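Hypothetical membrane protein (Corynebacterium glutamicum, PDB 6JSA) binds heme through its C-terminal HtaA domain, the part in this structure, and probably passes it along the heme-uptake machinery of the cell. Local coordinates at residues A[84-98]-A[110-123]. Sequence-based numbering, arbitrary orientation. Where two conformers were deposited one is given.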
ATOM      1  N   GLU A  84       3.066  -5.164   1.184  1.00  7.49           N
ATOM      2  CA  GLU A  84       3.232  -5.988   2.370  1.00  8.03           C
ATOM      3  C   GLU A  84       2.872  -5.134   3.574  1.00  8.16           C
ATOM      4  O   GLU A  84       3.337  -3.995   3.690  1.00  8.90           O
ATOM      5  CB  GLU A  84       4.681  -6.473   2.496  1.00  9.02           C
ATOM      6  CG  GLU A  84       5.023  -7.097   3.834  1.00 11.10           C
ATOM      7  CD  GLU A  84       6.479  -7.496   3.924  1.00 12.94           C
ATOM      8  OE1 GLU A  84       7.170  -7.497   2.876  1.00 14.05           O
ATOM      9  OE2 GLU A  84       6.937  -7.801   5.045  1.00 14.20           O
ATOM     10  N   ILE A  85       2.010  -5.665   4.436  1.00  8.25           N
ATOM     11  CA  ILE A  85       1.720  -5.071   5.733  1.00  9.04           C
ATOM     12  C   ILE A  85       2.567  -5.798   6.765  1.00  9.33           C
ATOM     13  O   ILE A  85       2.392  -6.998   6.991  1.00  9.56           O
ATOM     14  CB  ILE A  85       0.228  -5.198   6.075  1.00  9.61           C
ATOM     15  CG1 ILE A  85      -0.621  -4.442   5.047  1.00 10.16           C
ATOM     16  CG2 ILE A  85      -0.031  -4.688   7.477  1.00 10.40           C
ATOM     17  CD1 ILE A  85      -2.101  -4.721   5.165  1.00 10.71           C
ATOM     18  N   SER A  86       3.491  -5.079   7.385  1.00  9.94           N
ATOM     19  CA  SER A  86       4.332  -5.612   8.443  1.00 10.72           C
ATOM     20  C   SER A  86       3.961  -4.903   9.735  1.00 11.05           C
ATOM     21  O   SER A  86       3.741  -3.689   9.738  1.00 12.32           O
ATOM     22  CB  SER A  86       5.801  -5.368   8.101  1.00 13.44           C
ATOM     23  OG  SER A  86       6.662  -5.959   9.046  1.00 15.21           O
ATOM     24  N   PHE A  87       3.860  -5.654  10.832  1.00 11.09           N
ATOM     25  CA  PHE A  87       3.497  -5.039  12.098  1.00 11.66           C
ATOM     26  C   PHE A  87       4.310  -5.625  13.240  1.00 12.24           C
ATOM     27  O   PHE A  87       4.705  -6.790  13.222  1.00 12.21           O
ATOM     28  CB  PHE A  87       1.983  -5.082  12.403  1.00 11.99           C
ATOM     29  CG  PHE A  87       1.400  -6.472  12.508  1.00 12.56           C
ATOM     30  CD1 PHE A  87       0.868  -7.109  11.392  1.00 13.70           C
ATOM     31  CD2 PHE A  87       1.336  -7.122  13.736  1.00 13.19           C
ATOM     32  CE1 PHE A  87       0.314  -8.382  11.501  1.00 13.62           C
ATOM     33  CE2 PHE A  87       0.783  -8.387  13.844  1.00 13.49           C
ATOM     34  CZ  PHE A  87       0.271  -9.014  12.727  1.00 13.61           C
ATOM     35  N   ASN A  88       4.560  -4.772  14.223  1.00 13.29           N
ATOM     36  CA  ASN A  88       5.206  -5.147  15.481  0.54 15.02           C
ATOM     37  C   ASN A  88       4.397  -4.426  16.554  1.00 14.81           C
ATOM     38  O   ASN A  88       4.518  -3.205  16.698  1.00 15.29           O
ATOM     39  CB  ASN A  88       6.661  -4.690  15.513  0.54 17.49           C
ATOM     40  CG  ASN A  88       7.541  -5.438  14.530  0.54 19.72           C
ATOM     41  OD1 ASN A  88       7.626  -5.083  13.355  0.54 20.29           O
ATOM     42  ND2 ASN A  88       8.226  -6.465  15.018  0.54 20.74           N
ATOM     43  N   GLY A  89       3.572  -5.166  17.286  1.00 14.44           N
ATOM     44  CA  GLY A  89       2.667  -4.422  18.133  1.00 15.37           C
ATOM     45  C   GLY A  89       1.724  -3.604  17.269  1.00 15.74           C
ATOM     46  O   GLY A  89       1.422  -3.958  16.127  1.00 17.14           O
ATOM     47  N   ASN A  90       1.291  -2.463  17.800  1.00 15.03           N
ATOM     48  CA  ASN A  90       0.303  -1.618  17.142  1.00 15.94           C
ATOM     49  C   ASN A  90       0.916  -0.609  16.168  1.00 14.83           C
ATOM     50  O   ASN A  90       0.250   0.361  15.784  1.00 15.87           O
ATOM     51  CB  ASN A  90      -0.582  -0.937  18.189  1.00 18.56           C
ATOM     52  CG  ASN A  90      -1.405  -1.937  18.976  1.00 21.52           C
ATOM     53  OD1 ASN A  90      -1.881  -2.933  18.425  1.00 23.13           O
ATOM     54  ND2 ASN A  90      -1.564  -1.689  20.271  1.00 22.56           N
ATOM     55  N   SER A  91       2.156  -0.820  15.751  1.00 13.40           N
ATOM     56  CA  SER A  91       2.773  -0.017  14.708  1.00 15.10           C
ATOM     57  C   SER A  91       3.321  -0.950  13.642  1.00 13.07           C
ATOM     58  O   SER A  91       3.394  -2.167  13.827  1.00 13.58           O
ATOM     59  CB  SER A  91       3.894   0.865  15.261  1.00 18.42           C
ATOM     60  OG  SER A  91       4.944   0.071  15.772  1.00 21.85           O
ATOM     61  N   GLY A  92       3.711  -0.381  12.512  1.00 11.66           N
ATOM     62  CA  GLY A  92       4.208  -1.215  11.442  1.00 11.50           C
ATOM     63  C   GLY A  92       4.653  -0.414  10.245  1.00 10.70           C
ATOM     64  O   GLY A  92       4.880   0.797  10.324  1.00 10.63           O
ATOM     65  N   GLU A  93       4.772  -1.120   9.125  1.00 10.13           N
ATOM     66  CA  GLU A  93       5.273  -0.548   7.887  1.00 10.56           C
ATOM     67  C   GLU A  93       4.467  -1.082   6.716  1.00  9.58           C
ATOM     68  O   GLU A  93       4.103  -2.264   6.677  1.00 10.35           O
ATOM     69  CB  GLU A  93       6.742  -0.922   7.677  1.00 12.22           C
ATOM     70  CG  GLU A  93       7.672  -0.350   8.731  1.00 15.06           C
ATOM     71  CD  GLU A  93       9.110  -0.783   8.543  1.00 18.14           C
ATOM     72  OE1 GLU A  93       9.344  -1.888   8.011  1.00 19.91           O
ATOM     73  OE2 GLU A  93      10.012  -0.011   8.923  1.00 20.76           O
ATOM     74  N   LEU A  94       4.199  -0.207   5.762  1.00  8.46           N
ATOM     75  CA  LEU A  94       3.628  -0.599   4.480  1.00  7.85           C
ATOM     76  C   LEU A  94       4.777  -0.588   3.480  1.00  7.23           C
ATOM     77  O   LEU A  94       5.377   0.464   3.229  1.00  9.04           O
ATOM     78  CB  LEU A  94       2.527   0.376   4.077  1.00  8.47           C
ATOM     79  CG  LEU A  94       1.799   0.072   2.770  1.00 10.61           C
ATOM     80  CD1 LEU A  94       1.242  -1.345   2.761  1.00 12.66           C
ATOM     81  CD2 LEU A  94       0.693   1.100   2.572  1.00 12.36           C
ATOM     82  N   ILE A  95       5.112  -1.759   2.953  1.00  7.83           N
ATOM     83  CA  ILE A  95       6.250  -1.952   2.062  1.00  8.18           C
ATOM     84  C   ILE A  95       5.730  -2.276   0.665  1.00  8.08           C
ATOM     85  O   ILE A  95       4.733  -2.989   0.517  1.00  8.49           O
ATOM     86  CB  ILE A  95       7.121  -3.101   2.608  1.00  9.49           C
ATOM     87  CG1 ILE A  95       7.657  -2.759   4.006  1.00 11.92           C
ATOM     88  CG2 ILE A  95       8.251  -3.452   1.659  1.00 10.96           C
ATOM     89  CD1 ILE A  95       8.106  -3.975   4.800  1.00 13.69           C
ATOM     90  N   ALA A  96       6.408  -1.764  -0.363  1.00  7.69           N
ATOM     91  CA  ALA A  96       6.039  -2.083  -1.736  1.00  7.52           C
ATOM     92  C   ALA A  96       7.248  -1.871  -2.631  1.00  7.36           C
ATOM     93  O   ALA A  96       8.213  -1.202  -2.251  1.00  8.43           O
ATOM     94  CB  ALA A  96       4.868  -1.222  -2.212  1.00  8.11           C
ATOM     95  N   ASP A  97       7.186  -2.461  -3.824  1.00  7.41           N
ATOM     96  CA  ASP A  97       8.128  -2.167  -4.897  1.00  7.41           C
ATOM     97  C   ASP A  97       7.584  -0.978  -5.679  1.00  7.09           C
ATOM     98  O   ASP A  97       6.434  -1.002  -6.129  1.00  8.71           O
ATOM     99  CB  ASP A  97       8.237  -3.353  -5.856  1.00  8.12           C
ATOM    100  CG  ASP A  97       8.606  -4.653  -5.160  1.00  9.50           C
ATOM    101  OD1 ASP A  97       9.169  -4.604  -4.046  1.00 11.07           O
ATOM    102  OD2 ASP A  97       8.336  -5.727  -5.744  1.00 10.75           O
ATOM    103  N   VAL A  98       8.390   0.073  -5.827  1.00  7.20           N
ATOM    104  CA  VAL A  98       7.908   1.327  -6.402  1.00  7.89           C
ATOM    105  C   VAL A  98       8.853   1.815  -7.490  1.00  7.88           C
ATOM    106  O   VAL A  98      10.064   1.918  -7.268  1.00  8.54           O
ATOM    107  CB  VAL A  98       7.735   2.422  -5.331  1.00  8.66           C
ATOM    108  CG1 VAL A  98       7.229   3.727  -5.969  1.00  9.82           C
ATOM    109  CG2 VAL A  98       6.791   1.951  -4.238  1.00 10.09           C
ATOM    110  N   TYR A 110      12.754   2.759  -7.080  1.00  9.14           N
ATOM    111  CA  TYR A 110      13.026   2.831  -5.649  1.00 10.12           C
ATOM    112  C   TYR A 110      13.250   1.463  -5.036  1.00 10.65           C
ATOM    113  O   TYR A 110      13.623   1.379  -3.858  1.00 11.94           O
ATOM    114  CB  TYR A 110      11.890   3.573  -4.925  1.00 10.19           C
ATOM    115  CG  TYR A 110      11.821   5.018  -5.342  1.00 10.23           C
ATOM    116  CD1 TYR A 110      11.076   5.406  -6.447  1.00 10.72           C
ATOM    117  CD2 TYR A 110      12.540   5.992  -4.653  1.00 10.66           C
ATOM    118  CE1 TYR A 110      11.044   6.726  -6.850  1.00 11.22           C
ATOM    119  CE2 TYR A 110      12.511   7.314  -5.041  1.00 11.25           C
ATOM    120  CZ  TYR A 110      11.763   7.676  -6.145  1.00 11.09           C
ATOM    121  OH  TYR A 110      11.735   8.987  -6.551  1.00 12.80           O
ATOM    122  N   GLY A 111      13.046   0.401  -5.810  1.00  9.80           N
ATOM    123  CA  GLY A 111      13.161  -0.935  -5.291  1.00 10.16           C
ATOM    124  C   GLY A 111      12.044  -1.230  -4.299  1.00  9.60           C
ATOM    125  O   GLY A 111      10.979  -0.603  -4.289  1.00  9.73           O
ATOM    126  N   ARG A 112      12.319  -2.201  -3.440  1.00  9.52           N
ATOM    127  CA  ARG A 112      11.401  -2.548  -2.371  1.00  9.49           C
ATOM    128  C   ARG A 112      11.663  -1.612  -1.201  1.00  9.06           C
ATOM    129  O   ARG A 112      12.781  -1.566  -0.675  1.00 12.37           O
ATOM    130  CB  ARG A 112      11.593  -4.006  -1.961  1.00 10.27           C
ATOM    131  CG  ARG A 112      10.519  -4.484  -1.024  1.00 10.62           C
ATOM    132  CD  ARG A 112      10.291  -5.983  -1.125  1.00 10.77           C
ATOM    133  NE  ARG A 112       9.130  -6.365  -0.329  1.00 10.65           N
ATOM    134  CZ  ARG A 112       7.870  -6.239  -0.740  1.00  9.82           C
ATOM    135  NH1 ARG A 112       7.603  -5.751  -1.949  1.00 10.17           N
ATOM    136  NH2 ARG A 112       6.873  -6.584   0.058  1.00 10.91           N
ATOM    137  N   THR A 113      10.646  -0.848  -0.807  1.00  9.12           N
ATOM    138  CA  THR A 113      10.858   0.272   0.098  1.00  9.93           C
ATOM    139  C   THR A 113       9.665   0.419   1.032  1.00  9.16           C
ATOM    140  O   THR A 113       8.542   0.036   0.698  1.00  8.94           O
ATOM    141  CB  THR A 113      11.067   1.568  -0.705  1.00 12.42           C
ATOM    142  OG1 THR A 113      11.464   2.622   0.173  1.00 14.33           O
ATOM    143  CG2 THR A 113       9.787   1.976  -1.442  1.00 12.44           C
ATOM    144  N   VAL A 114       9.913   0.989   2.208  1.00  9.33           N
ATOM    145  CA  VAL A 114       8.810   1.391   3.071  1.00  8.88           C
ATOM    146  C   VAL A 114       8.147   2.618   2.458  1.00  8.59           C
ATOM    147  O   VAL A 114       8.779   3.670   2.317  1.00  9.64           O
ATOM    148  CB  VAL A 114       9.302   1.664   4.499  1.00 10.56           C
ATOM    149  CG1 VAL A 114       8.164   2.179   5.370  1.00 12.07           C
ATOM    150  CG2 VAL A 114       9.911   0.403   5.088  1.00 11.90           C
ATOM    151  N   VAL A 115       6.879   2.478   2.067  1.00  8.43           N
ATOM    152  CA  VAL A 115       6.104   3.590   1.516  1.00  9.21           C
ATOM    153  C   VAL A 115       5.496   4.437   2.626  1.00  8.93           C
ATOM    154  O   VAL A 115       5.303   5.646   2.459  1.00  9.41           O
ATOM    155  CB  VAL A 115       5.024   3.037   0.565  1.00 11.67           C
ATOM    156  CG1 VAL A 115       4.049   4.118   0.121  1.00 13.07           C
ATOM    157  CG2 VAL A 115       5.671   2.406  -0.643  1.00 13.22           C
ATOM    158  N   GLY A 116       5.175   3.827   3.763  1.00  8.63           N
ATOM    159  CA  GLY A 116       4.626   4.567   4.880  1.00  9.79           C
ATOM    160  C   GLY A 116       4.746   3.803   6.174  1.00 10.29           C
ATOM    161  O   GLY A 116       4.873   2.574   6.189  1.00 10.93           O
ATOM    162  N   THR A 117       4.725   4.553   7.269  1.00 10.80           N
ATOM    163  CA  THR A 117       4.677   3.940   8.581  0.55 11.41           C
ATOM    164  C   THR A 117       3.230   3.812   9.030  1.00 10.72           C
ATOM    165  O   THR A 117       2.386   4.674   8.759  1.00 12.26           O
ATOM    166  CB  THR A 117       5.499   4.727   9.597  0.55 13.15           C
ATOM    167  OG1 THR A 117       5.116   6.099   9.539  0.55 13.52           O
ATOM    168  CG2 THR A 117       6.986   4.606   9.281  0.55 13.77           C
ATOM    169  N   LEU A 118       2.942   2.701   9.694  1.00 10.71           N
ATOM    170  CA  LEU A 118       1.588   2.361  10.098  1.00 10.44           C
ATOM    171  C   LEU A 118       1.398   2.579  11.589  1.00 10.82           C
ATOM    172  O   LEU A 118       2.237   2.183  12.404  1.00 11.29           O
ATOM    173  CB  LEU A 118       1.296   0.892   9.800  1.00 10.43           C
ATOM    174  CG  LEU A 118       1.424   0.496   8.335  1.00  9.92           C
ATOM    175  CD1 LEU A 118       1.034  -0.960   8.149  1.00 10.90           C
ATOM    176  CD2 LEU A 118       0.574   1.397   7.456  1.00 10.46           C
ATOM    177  N   ASN A 119       0.265   3.177  11.937  1.00 11.41           N
ATOM    178  CA  ASN A 119      -0.186   3.295  13.318  1.00 12.27           C
ATOM    179  C   ASN A 119      -1.575   2.676  13.359  1.00 11.37           C
ATOM    180  O   ASN A 119      -2.521   3.230  12.785  1.00 11.01           O
ATOM    181  CB  ASN A 119      -0.220   4.760  13.751  1.00 16.16           C
ATOM    182  CG  ASN A 119      -0.718   4.934  15.169  1.00 21.26           C
ATOM    183  OD1 ASN A 119      -0.669   4.007  15.973  1.00 23.91           O
ATOM    184  ND2 ASN A 119      -1.201   6.130  15.485  1.00 23.58           N
ATOM    185  N   PHE A 120      -1.691   1.508  13.993  1.00 10.98           N
ATOM    186  CA  PHE A 120      -2.947   0.770  13.981  1.00 11.21           C
ATOM    187  C   PHE A 120      -3.929   1.362  14.976  1.00 12.46           C
ATOM    188  O   PHE A 120      -3.605   1.535  16.152  1.00 14.82           O
ATOM    189  CB  PHE A 120      -2.712  -0.711  14.277  1.00 11.16           C
ATOM    190  CG  PHE A 120      -2.119  -1.450  13.119  1.00 10.05           C
ATOM    191  CD1 PHE A 120      -0.742  -1.483  12.930  1.00 10.65           C
ATOM    192  CD2 PHE A 120      -2.936  -2.075  12.186  1.00 10.98           C
ATOM    193  CE1 PHE A 120      -0.185  -2.131  11.837  1.00 11.47           C
ATOM    194  CE2 PHE A 120      -2.384  -2.736  11.090  1.00 11.11           C
ATOM    195  CZ  PHE A 120      -1.003  -2.764  10.920  1.00 11.20           C
ATOM    196  N   SER A 121      -5.127   1.688  14.493  1.00 13.01           N
ATOM    197  CA  SER A 121      -6.226   2.045  15.378  1.00 14.21           C
ATOM    198  C   SER A 121      -6.929   0.801  15.906  1.00 14.06           C
ATOM    199  O   SER A 121      -7.547   0.842  16.977  1.00 15.94           O
ATOM    200  CB  SER A 121      -7.220   2.931  14.629  1.00 16.16           C
ATOM    201  OG  SER A 121      -7.658   2.299  13.437  1.00 17.54           O
ATOM    202  N   ALA A 122      -6.837  -0.306  15.170  1.00 13.17           N
ATOM    203  CA  ALA A 122      -7.362  -1.598  15.584  1.00 13.13           C
ATOM    204  C   ALA A 122      -6.417  -2.650  15.043  1.00 12.21           C
ATOM    205  O   ALA A 122      -6.004  -2.576  13.884  1.00 12.38           O
ATOM    206  CB  ALA A 122      -8.760  -1.829  15.001  1.00 15.07           C
ATOM    207  N   LEU A 123      -6.048  -3.610  15.882  1.00 12.04           N
ATOM    208  CA  LEU A 123      -5.237  -4.734  15.431  1.00 12.05           C
ATOM    209  C   LEU A 123      -5.565  -5.909  16.332  1.00 12.79           C
ATOM    210  O   LEU A 123      -5.329  -5.849  17.544  1.00 14.86           O
ATOM    211  CB  LEU A 123      -3.747  -4.403  15.481  1.00 13.50           C
ATOM    212  CG  LEU A 123      -2.803  -5.508  15.005  1.00 14.24           C
ATOM    213  CD1 LEU A 123      -3.103  -5.912  13.575  1.00 14.84           C
ATOM    214  CD2 LEU A 123      -1.373  -5.038  15.137  1.00 15.21           C
TER
HETATM  215  O   HOH W   1       9.777  -7.165   2.400  1.00 18.47           O
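Arg112 meets Glu84 and Asp97 across an antiparallel sheet in which strands 84-88, 91-98 and 113-120 lie side by side, a worked example of how one long side chain can tie three strands of a β-rich domain. It stands at the corner of the chain before 113-120 and joins both strands of the 84-98 hairpin, whose second strand, 91-98, pairs with 113-120. Its CG stands anti to the backbone N (chi1 -170°) and the chain runs extended to NE, which carries the guanidinium over Ile95 to the strand beyond. There Arg112 NH2 forms a salt bridge with Glu84 OE1, 3.0 Å and nearly straight (171°), on the anti lone pair of that oxygen and with the carboxylate almost coplanar with the guanidinium. Arg112 NH1 donates to Asp97 OD1, 2.9 Å, in a second salt bridge, meeting it from above the carboxylate plane. One face of the guanidinium rests on Ile95 CG2, while a water at its edge bridges NE and Glu84 OE1. In the second shell, the backbone O of Asn82 also accepts from Arg112 NH1, helping to fix the guanidinium's rotation, while Ser60 OG and Asn82 ND2 position the carboxylates through Glu84 OE2 and Asp97 OD2.

Along the strands, a classic β bulge shifts the register by one: Val115 N and, weakly, Gly116 N both point to Leu94 O. The buried face carries Leu94, Ala96, Val98, Val115 and Leu118. Val115 CG2 packs on Val98 CG2 at 3.8 Å, and Leu118 CD2 lies 4.0 Å from Leu94 CB, with Ile159 of strand 159-165 against both leucines. Toward the heme end, Val98 and Tyr110 adjoin helix 140-145.

At the other end, the type II' turn from Asn88 to Ser91 lets Phe120 N donate a hydrogen bond to Asn90 O, and the Phe120 ring lies against the hairpin, with Phe120 CE1 3.7 Å from Phe87 CB.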